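Local coordinates for protein pyruvate kinase (Pyrobaculum aerophilum, PDB 3QTG) that transfers a phosphoryl group from phosphoenolpyruvate to ADP, yielding pyruvate and ATP in the last step of glycolysis, with a divalent metal cation as cofactor, at residues 76-81 with 199-204; 226-231 with 249-254; 239-244 with 278-283; 283-288 with 316-321. All coordinates share one frame; numbering follows the deposited sequence.

Contact 1 (76-81 with 199-204)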
loop_
_atom_site.group_PDB
_atom_site.type_symbol
_atom_site.label_atom_id
_atom_site.label_comp_id
_atom_site.label_asym_id
_atom_site.label_seq_id
_atom_site.Cartn_x
_atom_site.Cartn_y
_atom_site.Cartn_z
ATOM N N ALA A 76 -3.553 34.444 20.418
ATOM C CA ALA A 76 -4.185 33.666 21.476
ATOM C C ALA A 76 -3.644 34.103 22.829
ATOM O O ALA A 76 -2.427 34.274 22.997
ATOM C CB ALA A 76 -3.936 32.169 21.273
ATOM N N VAL A 77 -4.551 34.261 23.789
ATOM C CA VAL A 77 -4.181 34.419 25.193
ATOM C C VAL A 77 -4.509 33.147 25.948
ATOM O O VAL A 77 -5.663 32.696 25.971
ATOM C CB VAL A 77 -4.893 35.642 25.851
ATOM C CG1 VAL A 77 -4.661 35.669 27.367
ATOM C CG2 VAL A 77 -4.411 36.916 25.219
ATOM N N ILE A 78 -3.475 32.584 26.574
ATOM C CA ILE A 78 -3.559 31.394 27.393
ATOM C C ILE A 78 -3.314 31.769 28.875
ATOM O O ILE A 78 -2.337 32.447 29.219
ATOM C CB ILE A 78 -2.484 30.365 26.946
ATOM C CG1 ILE A 78 -2.597 30.075 25.441
ATOM C CG2 ILE A 78 -2.562 29.079 27.785
ATOM C CD1 ILE A 78 -1.277 29.700 24.763
ATOM N N VAL A 79 -4.194 31.329 29.760
ATOM C CA VAL A 79 -3.897 31.461 31.180
ATOM C C VAL A 79 -3.656 30.061 31.719
ATOM O O VAL A 79 -4.416 29.146 31.439
ATOM C CB VAL A 79 -4.990 32.254 31.988
ATOM C CG1 VAL A 79 -5.149 33.697 31.438
ATOM C CG2 VAL A 79 -6.338 31.515 31.995
ATOM N N ASP A 80 -2.583 29.912 32.483
ATOM C CA ASP A 80 -2.203 28.621 33.032
ATOM C C ASP A 80 -2.511 28.551 34.534
ATOM O O ASP A 80 -1.967 29.315 35.333
ATOM C CB ASP A 80 -0.724 28.350 32.736
ATOM C CG ASP A 80 -0.369 26.882 32.845
ATOM O OD1 ASP A 80 -1.086 26.159 33.581
ATOM O OD2 ASP A 80 0.616 26.435 32.188
ATOM N N LEU A 81 -3.394 27.636 34.912
ATOM C CA LEU A 81 -3.794 27.515 36.306
ATOM C C LEU A 81 -2.744 26.793 37.158
ATOM O O LEU A 81 -2.044 25.874 36.689
ATOM C CB LEU A 81 -5.154 26.822 36.438
ATOM C CG LEU A 81 -6.372 27.496 35.812
ATOM C CD1 LEU A 81 -7.515 26.516 35.812
ATOM C CD2 LEU A 81 -6.737 28.748 36.587
ATOM N N TYR A 199 -7.667 30.436 26.007
ATOM C CA TYR A 199 -7.356 29.091 26.500
ATOM C C TYR A 199 -7.113 29.129 27.988
ATOM O O TYR A 199 -6.499 30.065 28.492
ATOM C CB TYR A 199 -6.084 28.558 25.836
ATOM C CG TYR A 199 -6.237 28.223 24.369
ATOM C CD1 TYR A 199 -6.449 26.901 23.955
ATOM C CD2 TYR A 199 -6.164 29.225 23.391
ATOM C CE1 TYR A 199 -6.592 26.594 22.602
ATOM C CE2 TYR A 199 -6.307 28.928 22.054
ATOM C CZ TYR A 199 -6.523 27.612 21.666
ATOM O OH TYR A 199 -6.646 27.314 20.331
ATOM N N VAL A 200 -7.585 28.095 28.673
ATOM C CA VAL A 200 -7.317 27.876 30.090
ATOM C C VAL A 200 -6.585 26.549 30.209
ATOM O O VAL A 200 -7.117 25.507 29.820
ATOM C CB VAL A 200 -8.640 27.786 30.915
ATOM C CG1 VAL A 200 -8.403 27.176 32.304
ATOM C CG2 VAL A 200 -9.302 29.137 31.019
ATOM N N ALA A 201 -5.374 26.584 30.745
ATOM C CA ALA A 201 -4.581 25.375 30.853
ATOM C C ALA A 201 -4.683 24.759 32.267
ATOM O O ALA A 201 -4.449 25.437 33.262
ATOM C CB ALA A 201 -3.136 25.649 30.437
ATOM N N ILE A 202 -5.086 23.490 32.326
ATOM C CA ILE A 202 -5.334 22.755 33.576
ATOM C C ILE A 202 -4.073 22.013 33.991
ATOM O O ILE A 202 -3.490 21.280 33.181
ATOM C CB ILE A 202 -6.405 21.660 33.396
ATOM C CG1 ILE A 202 -7.720 22.242 32.933
ATOM C CG2 ILE A 202 -6.644 20.892 34.709
ATOM C CD1 ILE A 202 -8.735 21.159 32.662
ATOM N N SER A 203 -3.680 22.179 35.256
ATOM C CA SER A 203 -2.561 21.427 35.830
ATOM C C SER A 203 -3.009 20.181 36.584
ATOM O O SER A 203 -4.008 20.202 37.278
ATOM C CB SER A 203 -1.716 22.321 36.743
ATOM O OG SER A 203 -1.159 23.397 35.993
ATOM N N LEU A 204 -2.273 19.094 36.419
ATOM C CA LEU A 204 -2.393 17.902 37.274
ATOM C C LEU A 204 -3.720 17.154 37.198
ATOM O O LEU A 204 -4.082 16.444 38.141
ATOM C CB LEU A 204 -2.027 18.218 38.751
ATOM C CG LEU A 204 -0.621 18.769 39.042
ATOM C CD1 LEU A 204 -0.440 19.167 40.534
ATOM C CD2 LEU A 204 0.475 17.787 38.608
#
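Tyr199 opens strand 199-202 beside strand 76-80, and the two run parallel as neighbouring staves of the closed eight-stranded TIM barrel, crossing at -27°. Tyr199 N donates to Val77 O, and Tyr199 O receives Val79 N at 2.9 Å. With CG anti to the carbonyl carbon (chi1 -70°), the tyrosine ring swings back toward Ala76, whose CB lies 4.1 Å from Tyr199 CE2, while Ile78 CG1 packs against Tyr199 CB at 3.8 Å. The phenol oxygen bonds to Ser411 O. Val200 points to the opposite face of the sheet, where helix 208-220 covers it. There its CG2 meets Val79 CG2 and Val200 CG1 reaches Leu81 CD1 at 3.7 Å, so one branch meets the strand and the other Leu81 just beyond it. Ala201 returns to the interior. Ala201 N binds Val79 O at 2.8 Å, almost in line with the carbonyl, and its O takes Leu81 N within the carbonyl plane. The small Ala201 CB lies beside the carboxylate of Asp80, a residue that by similarity binds potassium and that forms salt bridges with Arg46 and Lys230. Beyond the strand, Ser203 turns its hydroxyl to the first segment and is also hydrogen-bonded to Lys230 NZ. With an alanine at Ser203, the carbonyl of Leu81 would probably lose its partner, and the ammonium of Lys230 one of the groups that position it. Ser203 OG donates to Leu81 O at 2.7 Å, with a C=O...O angle of 162°.

Contact 2 (226-231 with 249-254)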
loop_
_atom_site.group_PDB
_atom_site.type_symbol
_atom_site.label_atom_id
_atom_site.label_comp_id
_atom_site.label_asym_id
_atom_site.label_seq_id
_atom_site.Cartn_x
_atom_site.Cartn_y
_atom_site.Cartn_z
ATOM N N GLN A 226 -11.186 27.527 25.333
ATOM C CA GLN A 226 -10.782 26.145 25.054
ATOM C C GLN A 226 -10.048 25.649 26.284
ATOM O O GLN A 226 -9.322 26.416 26.913
ATOM C CB GLN A 226 -9.827 26.101 23.863
ATOM C CG GLN A 226 -10.435 26.571 22.552
ATOM C CD GLN A 226 -11.445 25.580 22.024
ATOM O OE1 GLN A 226 -12.631 25.867 21.959
ATOM N NE2 GLN A 226 -10.982 24.401 21.669
ATOM N N VAL A 227 -10.232 24.381 26.630
ATOM C CA VAL A 227 -9.538 23.797 27.772
ATOM C C VAL A 227 -8.309 22.995 27.320
ATOM O O VAL A 227 -8.420 21.996 26.607
ATOM C CB VAL A 227 -10.481 22.944 28.638
ATOM C CG1 VAL A 227 -9.736 22.352 29.786
ATOM C CG2 VAL A 227 -11.612 23.817 29.160
ATOM N N ALA A 228 -7.140 23.468 27.740
ATOM C CA ALA A 228 -5.877 22.819 27.411
ATOM C C ALA A 228 -5.455 21.963 28.596
ATOM O O ALA A 228 -5.440 22.433 29.745
ATOM C CB ALA A 228 -4.823 23.864 27.064
ATOM N N VAL A 229 -5.170 20.692 28.335
ATOM C CA VAL A 229 -4.852 19.740 29.392
ATOM C C VAL A 229 -3.374 19.384 29.368
ATOM O O VAL A 229 -2.879 18.801 28.410
ATOM C CB VAL A 229 -5.708 18.474 29.296
ATOM C CG1 VAL A 229 -5.287 17.417 30.369
ATOM C CG2 VAL A 229 -7.214 18.823 29.392
ATOM N N LYS A 230 -2.675 19.757 30.438
ATOM C CA LYS A 230 -1.258 19.443 30.586
ATOM C C LYS A 230 -1.071 18.015 31.035
ATOM O O LYS A 230 -1.772 17.543 31.922
ATOM C CB LYS A 230 -0.588 20.397 31.569
ATOM C CG LYS A 230 -0.837 21.847 31.213
ATOM C CD LYS A 230 0.400 22.706 31.399
ATOM C CE LYS A 230 0.739 22.891 32.863
ATOM N NZ LYS A 230 -0.286 23.729 33.523
ATOM N N ILE A 231 -0.141 17.319 30.389
ATOM C CA ILE A 231 0.224 15.967 30.794
ATOM C C ILE A 231 1.538 16.114 31.579
ATOM O O ILE A 231 2.594 16.407 31.005
ATOM C CB ILE A 231 0.335 15.025 29.571
ATOM C CG1 ILE A 231 -0.924 15.151 28.679
ATOM C CG2 ILE A 231 0.566 13.588 30.009
ATOM C CD1 ILE A 231 -2.232 14.611 29.284
ATOM N N TYR A 249 -7.167 20.712 23.810
ATOM C CA TYR A 249 -5.780 20.967 23.440
ATOM C C TYR A 249 -4.939 20.192 24.452
ATOM O O TYR A 249 -5.274 20.166 25.637
ATOM C CB TYR A 249 -5.489 22.459 23.556
ATOM C CG TYR A 249 -4.410 22.987 22.633
ATOM C CD1 TYR A 249 -4.739 23.857 21.582
ATOM C CD2 TYR A 249 -3.061 22.638 22.803
ATOM C CE1 TYR A 249 -3.765 24.350 20.710
ATOM C CE2 TYR A 249 -2.069 23.146 21.926
ATOM C CZ TYR A 249 -2.441 23.993 20.892
ATOM O OH TYR A 249 -1.500 24.510 20.036
ATOM N N VAL A 250 -3.872 19.547 23.986
ATOM C CA VAL A 250 -3.007 18.754 24.846
ATOM C C VAL A 250 -1.660 19.450 24.922
ATOM O O VAL A 250 -1.222 20.049 23.939
ATOM C CB VAL A 250 -2.843 17.272 24.346
ATOM C CG1 VAL A 250 -1.924 16.464 25.293
ATOM C CG2 VAL A 250 -4.218 16.576 24.207
ATOM N N VAL A 251 -1.035 19.402 26.103
ATOM C CA VAL A 251 0.268 20.033 26.372
ATOM C C VAL A 251 1.224 19.039 27.046
ATOM O O VAL A 251 0.896 18.478 28.096
ATOM C CB VAL A 251 0.099 21.290 27.261
ATOM C CG1 VAL A 251 1.399 22.100 27.342
ATOM C CG2 VAL A 251 -1.022 22.176 26.733
ATOM N N VAL A 252 2.375 18.787 26.419
ATOM C CA VAL A 252 3.470 18.050 27.054
ATOM C C VAL A 252 4.261 19.044 27.936
ATOM O O VAL A 252 4.966 19.929 27.435
ATOM C CB VAL A 252 4.423 17.363 26.010
ATOM C CG1 VAL A 252 5.569 16.587 26.703
ATOM C CG2 VAL A 252 3.656 16.450 25.083
ATOM N N ALA A 253 4.084 18.918 29.249
ATOM C CA ALA A 253 4.747 19.810 30.210
ATOM C C ALA A 253 6.014 19.099 30.653
ATOM O O ALA A 253 6.000 18.289 31.584
ATOM C CB ALA A 253 3.810 20.150 31.413
ATOM N N ARG A 254 7.097 19.380 29.920
ATOM C CA ARG A 254 8.383 18.679 30.047
ATOM C C ARG A 254 9.025 18.809 31.416
ATOM O O ARG A 254 9.490 17.816 31.979
ATOM C CB ARG A 254 9.381 19.215 29.031
ATOM C CG ARG A 254 9.149 18.803 27.591
ATOM C CD ARG A 254 10.223 19.476 26.786
ATOM N NE ARG A 254 10.559 18.691 25.635
ATOM C CZ ARG A 254 11.620 18.917 24.878
ATOM N NH1 ARG A 254 12.446 19.912 25.176
ATOM N NH2 ARG A 254 11.837 18.152 23.829
#
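Tyr249 meets Ala228 through its methylene, CB to CB at 3.8 Å, and strand 226-231 touches neither face of its ring. The torsion about CA-CB (chi1 -152°, CG trans to N) carries the phenol away from this neighbour, toward the Tyr199 ring, to which it stands nearly perpendicular, and its hydroxyl bonds to Ser318 OG and Ile414 O. The flat groups that do meet across the strands are the peptides, N-H to C=O. Tyr249 O receives Val229 N at 2.8 Å, whereas Val251 N approaches Val229 O from 39° out of the carbonyl plane, away from the lone pairs. Val251 O is met nearly end-on by Ile231 N. Bonds at both ends, from Tyr249 N to Val227 O and from Ala253 N to Ile231 O, are weak.

These are the fifth and sixth strands of the parallel TIM barrel. Outside it, the side chains of Ile231 and Val250 pass each other at a slant beneath helix 266-279, Ile231 CG1 3.8 Å from Val250 CG1. Inside, Ala228 CB also nears Val251 CG2.

Lys230, by similarity the transition-state stabiliser, lies alongside Val251 and points the same way, its CG 4.1 Å from Val251 CB. Its chain bends at all three torsions beyond CB, so only the aliphatic part follows the neighbouring strand, with CD close to Ala253 CB. The ammonium leads away to the Asp80 and Ser203 side of the barrel.

Contact 3 (239-244 with 278-283)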
loop_
_atom_site.group_PDB
_atom_site.type_symbol
_atom_site.label_atom_id
_atom_site.label_comp_id
_atom_site.label_asym_id
_atom_site.label_seq_id
_atom_site.Cartn_x
_atom_site.Cartn_y
_atom_site.Cartn_z
ATOM N N ASN A 239 -3.319 7.210 31.854
ATOM C CA ASN A 239 -4.710 7.492 31.446
ATOM C C ASN A 239 -4.776 8.400 30.181
ATOM O O ASN A 239 -5.726 9.169 29.983
ATOM C CB ASN A 239 -5.465 8.139 32.616
ATOM C CG ASN A 239 -6.976 7.990 32.505
ATOM O OD1 ASN A 239 -7.483 6.994 31.986
ATOM N ND2 ASN A 239 -7.703 8.981 33.006
ATOM N N LEU A 240 -3.772 8.275 29.320
ATOM C CA LEU A 240 -3.605 9.173 28.164
ATOM C C LEU A 240 -4.740 9.097 27.134
ATOM O O LEU A 240 -5.273 10.133 26.728
ATOM C CB LEU A 240 -2.247 8.921 27.496
ATOM C CG LEU A 240 -1.706 9.965 26.520
ATOM C CD1 LEU A 240 -1.608 11.332 27.176
ATOM C CD2 LEU A 240 -0.343 9.498 26.044
ATOM N N GLU A 241 -5.106 7.875 26.738
ATOM C CA GLU A 241 -6.225 7.632 25.810
ATOM C C GLU A 241 -7.468 8.468 26.133
ATOM O O GLU A 241 -7.961 9.234 25.284
ATOM C CB GLU A 241 -6.595 6.149 25.792
ATOM C CG GLU A 241 -5.540 5.242 25.162
ATOM C CD GLU A 241 -5.534 5.321 23.647
ATOM O OE1 GLU A 241 -6.623 5.231 23.044
ATOM O OE2 GLU A 241 -4.441 5.464 23.049
ATOM N N GLU A 242 -7.949 8.331 27.367
ATOM C CA GLU A 242 -9.168 9.012 27.815
ATOM C C GLU A 242 -8.970 10.495 28.061
ATOM O O GLU A 242 -9.852 11.296 27.762
ATOM C CB GLU A 242 -9.739 8.335 29.072
ATOM C CG GLU A 242 -10.125 6.852 28.832
ATOM C CD GLU A 242 -11.377 6.698 27.960
ATOM O OE1 GLU A 242 -12.495 6.721 28.530
ATOM O OE2 GLU A 242 -11.248 6.553 26.716
ATOM N N LEU A 243 -7.812 10.861 28.601
ATOM C CA LEU A 243 -7.510 12.264 28.855
ATOM C C LEU A 243 -7.398 13.068 27.563
ATOM O O LEU A 243 -7.856 14.206 27.498
ATOM C CB LEU A 243 -6.216 12.418 29.668
ATOM C CG LEU A 243 -6.315 12.375 31.194
ATOM C CD1 LEU A 243 -4.940 12.580 31.788
ATOM C CD2 LEU A 243 -7.270 13.432 31.717
ATOM N N VAL A 244 -6.747 12.489 26.559
ATOM C CA VAL A 244 -6.612 13.152 25.270
ATOM C C VAL A 244 -8.000 13.393 24.691
ATOM O O VAL A 244 -8.309 14.513 24.304
ATOM C CB VAL A 244 -5.682 12.367 24.301
ATOM C CG1 VAL A 244 -5.869 12.832 22.868
ATOM C CG2 VAL A 244 -4.218 12.521 24.746
ATOM N N LEU A 278 -2.231 13.415 17.969
ATOM C CA LEU A 278 -2.386 13.431 16.517
ATOM C C LEU A 278 -3.399 12.395 16.050
ATOM O O LEU A 278 -4.272 12.733 15.265
ATOM C CB LEU A 278 -1.034 13.269 15.790
ATOM C CG LEU A 278 -0.025 14.428 15.900
ATOM C CD1 LEU A 278 1.363 14.017 15.462
ATOM C CD2 LEU A 278 -0.489 15.581 15.046
ATOM N N LYS A 279 -3.289 11.163 16.559
ATOM C CA LYS A 279 -4.262 10.088 16.297
ATOM C C LYS A 279 -5.719 10.510 16.546
ATOM O O LYS A 279 -6.602 10.182 15.757
ATOM C CB LYS A 279 -3.936 8.839 17.142
ATOM C CG LYS A 279 -4.931 7.644 16.999
ATOM C CD LYS A 279 -4.394 6.336 17.655
ATOM C CE LYS A 279 -4.591 6.344 19.178
ATOM N NZ LYS A 279 -3.753 5.385 20.033
ATOM N N TYR A 280 -5.952 11.218 17.653
ATOM C CA TYR A 280 -7.293 11.648 18.050
ATOM C C TYR A 280 -7.692 13.048 17.597
ATOM O O TYR A 280 -8.767 13.519 17.959
ATOM C CB TYR A 280 -7.499 11.487 19.570
ATOM C CG TYR A 280 -7.608 10.031 19.988
ATOM C CD1 TYR A 280 -6.571 9.405 20.655
ATOM C CD2 TYR A 280 -8.743 9.276 19.670
ATOM C CE1 TYR A 280 -6.659 8.070 21.022
ATOM C CE2 TYR A 280 -8.842 7.939 20.024
ATOM C CZ TYR A 280 -7.800 7.351 20.695
ATOM O OH TYR A 280 -7.888 6.042 21.056
ATOM N N GLY A 281 -6.838 13.694 16.797
ATOM C CA GLY A 281 -7.160 14.995 16.187
ATOM C C GLY A 281 -7.266 16.111 17.195
ATOM O O GLY A 281 -8.057 17.039 17.019
ATOM N N LYS A 282 -6.483 16.015 18.272
ATOM C CA LYS A 282 -6.388 17.106 19.250
ATOM C C LYS A 282 -5.149 17.938 18.975
ATOM O O LYS A 282 -4.081 17.381 18.800
ATOM C CB LYS A 282 -6.315 16.553 20.677
ATOM C CG LYS A 282 -7.550 15.798 21.149
ATOM C CD LYS A 282 -8.800 16.618 21.005
ATOM C CE LYS A 282 -10.016 15.865 21.550
ATOM N NZ LYS A 282 -11.259 16.613 21.262
ATOM N N PRO A 283 -5.281 19.272 18.961
ATOM C CA PRO A 283 -4.070 20.067 18.849
ATOM C C PRO A 283 -3.106 19.752 20.021
ATOM O O PRO A 283 -3.561 19.446 21.134
ATOM C CB PRO A 283 -4.584 21.515 18.941
ATOM C CG PRO A 283 -6.040 21.439 18.598
ATOM C CD PRO A 283 -6.489 20.107 19.111
#
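A bend at chi2 of Glu241 (-76°) and another at chi3 of Lys279 (80°) bring carboxylate and ammonium together, the two side chains crossing at about a right angle. The contact lies on the outer, helical layer of the TIM barrel, where helix 240-245 faces the C-terminal end of helix 266-279. That end is closed by a Schellman motif with Gly281, at positive phi, as its C-prime residue. The carboxylate serves both partners: OE2 of Glu241 offers its syn lone pair to Lys279 NZ in a 3.1 Å salt bridge, and Glu241 OE1 accepts a very short bond, 2.5 Å, from Tyr280 OH. It lies at the hydroxyl edge of the Tyr280 ring with its plane turned 70° from that of the ring, so the two groups do not stack. One turn further on, Val244 fills the apolar half of the contact: its CG1 comes 3.9 Å from Tyr280 CB, and the chain of Lys282 slides past it in the opposite direction. That chain, bent at chi2, sends its ammonium to a weak bond with Ser247 O. On the way it drapes over the end of the short helix, with Lys282 CG and CE each 3.5 Å from Val244 O.

Contact 4 (283-288 with 316-321)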
loop_
_atom_site.group_PDB
_atom_site.type_symbol
_atom_site.label_atom_id
_atom_site.label_comp_id
_atom_site.label_asym_id
_atom_site.label_seq_id
_atom_site.Cartn_x
_atom_site.Cartn_y
_atom_site.Cartn_z
ATOM N N PRO A 283 -5.281 19.272 18.961
ATOM C CA PRO A 283 -4.070 20.067 18.849
ATOM C C PRO A 283 -3.106 19.752 20.021
ATOM O O PRO A 283 -3.561 19.446 21.134
ATOM C CB PRO A 283 -4.584 21.515 18.941
ATOM C CG PRO A 283 -6.040 21.439 18.598
ATOM C CD PRO A 283 -6.489 20.107 19.111
ATOM N N ILE A 284 -1.800 19.797 19.751
ATOM C CA ILE A 284 -0.773 19.346 20.692
ATOM C C ILE A 284 0.345 20.404 20.824
ATOM O O ILE A 284 0.840 20.945 19.832
ATOM C CB ILE A 284 -0.204 17.938 20.288
ATOM C CG1 ILE A 284 1.042 17.543 21.097
ATOM C CG2 ILE A 284 0.043 17.826 18.764
ATOM C CD1 ILE A 284 0.741 16.909 22.458
ATOM N N ALA A 285 0.719 20.701 22.061
ATOM C CA ALA A 285 1.841 21.590 22.343
ATOM C C ALA A 285 2.940 20.871 23.118
ATOM O O ALA A 285 2.696 19.888 23.821
ATOM C CB ALA A 285 1.355 22.825 23.135
ATOM N N VAL A 286 4.165 21.344 22.941
ATOM C CA VAL A 286 5.260 20.971 23.829
ATOM C C VAL A 286 5.732 22.249 24.536
ATOM O O VAL A 286 6.007 23.258 23.887
ATOM C CB VAL A 286 6.399 20.225 23.098
ATOM C CG1 VAL A 286 7.575 19.988 24.032
ATOM C CG2 VAL A 286 5.899 18.850 22.556
ATOM N N ALA A 287 5.770 22.191 25.866
ATOM C CA ALA A 287 6.061 23.333 26.741
ATOM C C ALA A 287 7.266 23.066 27.650
ATOM O O ALA A 287 7.448 21.939 28.117
ATOM C CB ALA A 287 4.825 23.639 27.615
ATOM N N THR A 288 8.038 24.128 27.920
ATOM C CA THR A 288 9.130 24.184 28.921
ATOM C C THR A 288 10.388 23.478 28.429
ATOM O O THR A 288 10.294 22.476 27.701
ATOM C CB THR A 288 8.730 23.613 30.323
ATOM O OG1 THR A 288 8.791 22.185 30.301
ATOM C CG2 THR A 288 7.350 24.044 30.749
ATOM N N VAL A 316 3.901 18.849 15.905
ATOM C CA VAL A 316 3.129 19.526 16.960
ATOM C C VAL A 316 2.541 20.840 16.436
ATOM O O VAL A 316 3.136 21.470 15.544
ATOM C CB VAL A 316 3.998 19.802 18.241
ATOM C CG1 VAL A 316 4.501 18.488 18.832
ATOM C CG2 VAL A 316 5.184 20.747 17.924
ATOM N N ASP A 317 1.393 21.255 16.984
ATOM C CA ASP A 317 0.767 22.526 16.601
ATOM C C ASP A 317 1.568 23.731 17.083
ATOM O O ASP A 317 1.625 24.747 16.391
ATOM C CB ASP A 317 -0.639 22.692 17.197
ATOM C CG ASP A 317 -1.630 21.669 16.706
ATOM O OD1 ASP A 317 -2.547 22.039 15.927
ATOM O OD2 ASP A 317 -1.521 20.510 17.134
ATOM N N SER A 318 2.107 23.648 18.297
ATOM C CA SER A 318 2.824 24.781 18.920
ATOM C C SER A 318 3.951 24.389 19.892
ATOM O O SER A 318 3.995 23.248 20.404
ATOM C CB SER A 318 1.848 25.764 19.589
ATOM O OG SER A 318 0.994 25.112 20.509
ATOM N N LEU A 319 4.856 25.351 20.119
ATOM C CA LEU A 319 5.933 25.258 21.110
ATOM C C LEU A 319 5.829 26.458 22.045
ATOM O O LEU A 319 5.666 27.597 21.597
ATOM C CB LEU A 319 7.329 25.200 20.458
ATOM C CG LEU A 319 7.633 24.068 19.438
ATOM C CD1 LEU A 319 8.915 24.339 18.676
ATOM C CD2 LEU A 319 7.718 22.687 20.077
ATOM N N TRP A 320 5.893 26.194 23.348
ATOM C CA TRP A 320 5.647 27.224 24.347
ATOM C C TRP A 320 6.933 27.493 25.116
ATOM O O TRP A 320 7.450 26.615 25.789
ATOM C CB TRP A 320 4.575 26.742 25.330
ATOM C CG TRP A 320 3.200 26.494 24.752
ATOM C CD1 TRP A 320 2.848 26.403 23.427
ATOM C CD2 TRP A 320 1.993 26.303 25.499
ATOM N NE1 TRP A 320 1.497 26.180 23.312
ATOM C CE2 TRP A 320 0.948 26.123 24.570
ATOM C CE3 TRP A 320 1.690 26.296 26.870
ATOM C CZ2 TRP A 320 -0.387 25.913 24.967
ATOM C CZ3 TRP A 320 0.368 26.078 27.259
ATOM C CH2 TRP A 320 -0.652 25.883 26.311
ATOM N N LEU A 321 7.450 28.705 25.008
ATOM C CA LEU A 321 8.540 29.151 25.872
ATOM C C LEU A 321 7.987 29.593 27.214
ATOM O O LEU A 321 6.942 30.252 27.278
ATOM C CB LEU A 321 9.297 30.306 25.213
ATOM C CG LEU A 321 9.886 30.071 23.814
ATOM C CD1 LEU A 321 10.688 31.280 23.326
ATOM C CD2 LEU A 321 10.737 28.805 23.782
#
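Ala285 packs over one face of the Trp320 indole, its CB 3.7 Å from the centroid of the five-membered ring, a CH-pi contact offset toward the rim. This is the tight inner side of the seventh and eighth barrel strands, which helix 302-313 joins in a beta-alpha-beta crossover. Trp320 NE1, buried here, donates to Ser318 OG at 3.0 Å. The same hydroxyl is hydrogen-bonded to the phenol of Tyr249. Ala287 CB fits against Trp320 CB, and on the opposite face Val286 CG2 meets Val316 CG1 at 4.0 Å. Between the strands Trp320 N binds Val286 O and Val286 N binds Ser318 O.

With CG anti to the carbonyl carbon (chi1 -64°), Asp317 brings its carboxylate onto Pro283 and Ile284. Asp317 OD2 receives Ile284 N at 2.7 Å, from 49° above the carboxylate plane, and forms a salt bridge with Arg394, while OD1 takes Trp416 N. This is the stronger hold here, the bonds from Asp317 N and Ser318 N to Ile284 O being weak. Replacing Asp317 by an alanine would probably leave Ile284 N without its acceptor and Arg394 without this charged mate.

The far end lacks such a group. Thr288, partly exposed, has CB pointing away from strand 318-321; its N bonds weakly to Trp320 O. Thr288 OG1 donates to Ala287 O at 2.6 Å and accepts from Gly255 N. A charged group thus grips one end, while the threonine, substrate-binding by similarity, is held by Ala287 O and Gly255 N, consistent with a side chain directed to the active site.

In the fold
From the N terminus, contact 1 closes the longest loop: 117 residues, including the separate six-stranded mixed sheet, lie between strands 76-80 and 199-202. Strand 226-231 follows as the next stave, and contact 2 pairs it with 249-253. Before that pairing closes, contact 3 has opened on helix 240-245, so contacts 2 and 3 cross, tying the barrel wall to its helical coat. Pro283 ends contact 3 and begins contact 4, which closes over helix 302-313. No contact nests within another. Contacts 1, 2 and 4 share the barrel sheet and touch one another in its interior, where contacts 1 and 2 meet through Asp80 and Lys230; contact 3 lies about 17 Å from contact 1, centre to centre.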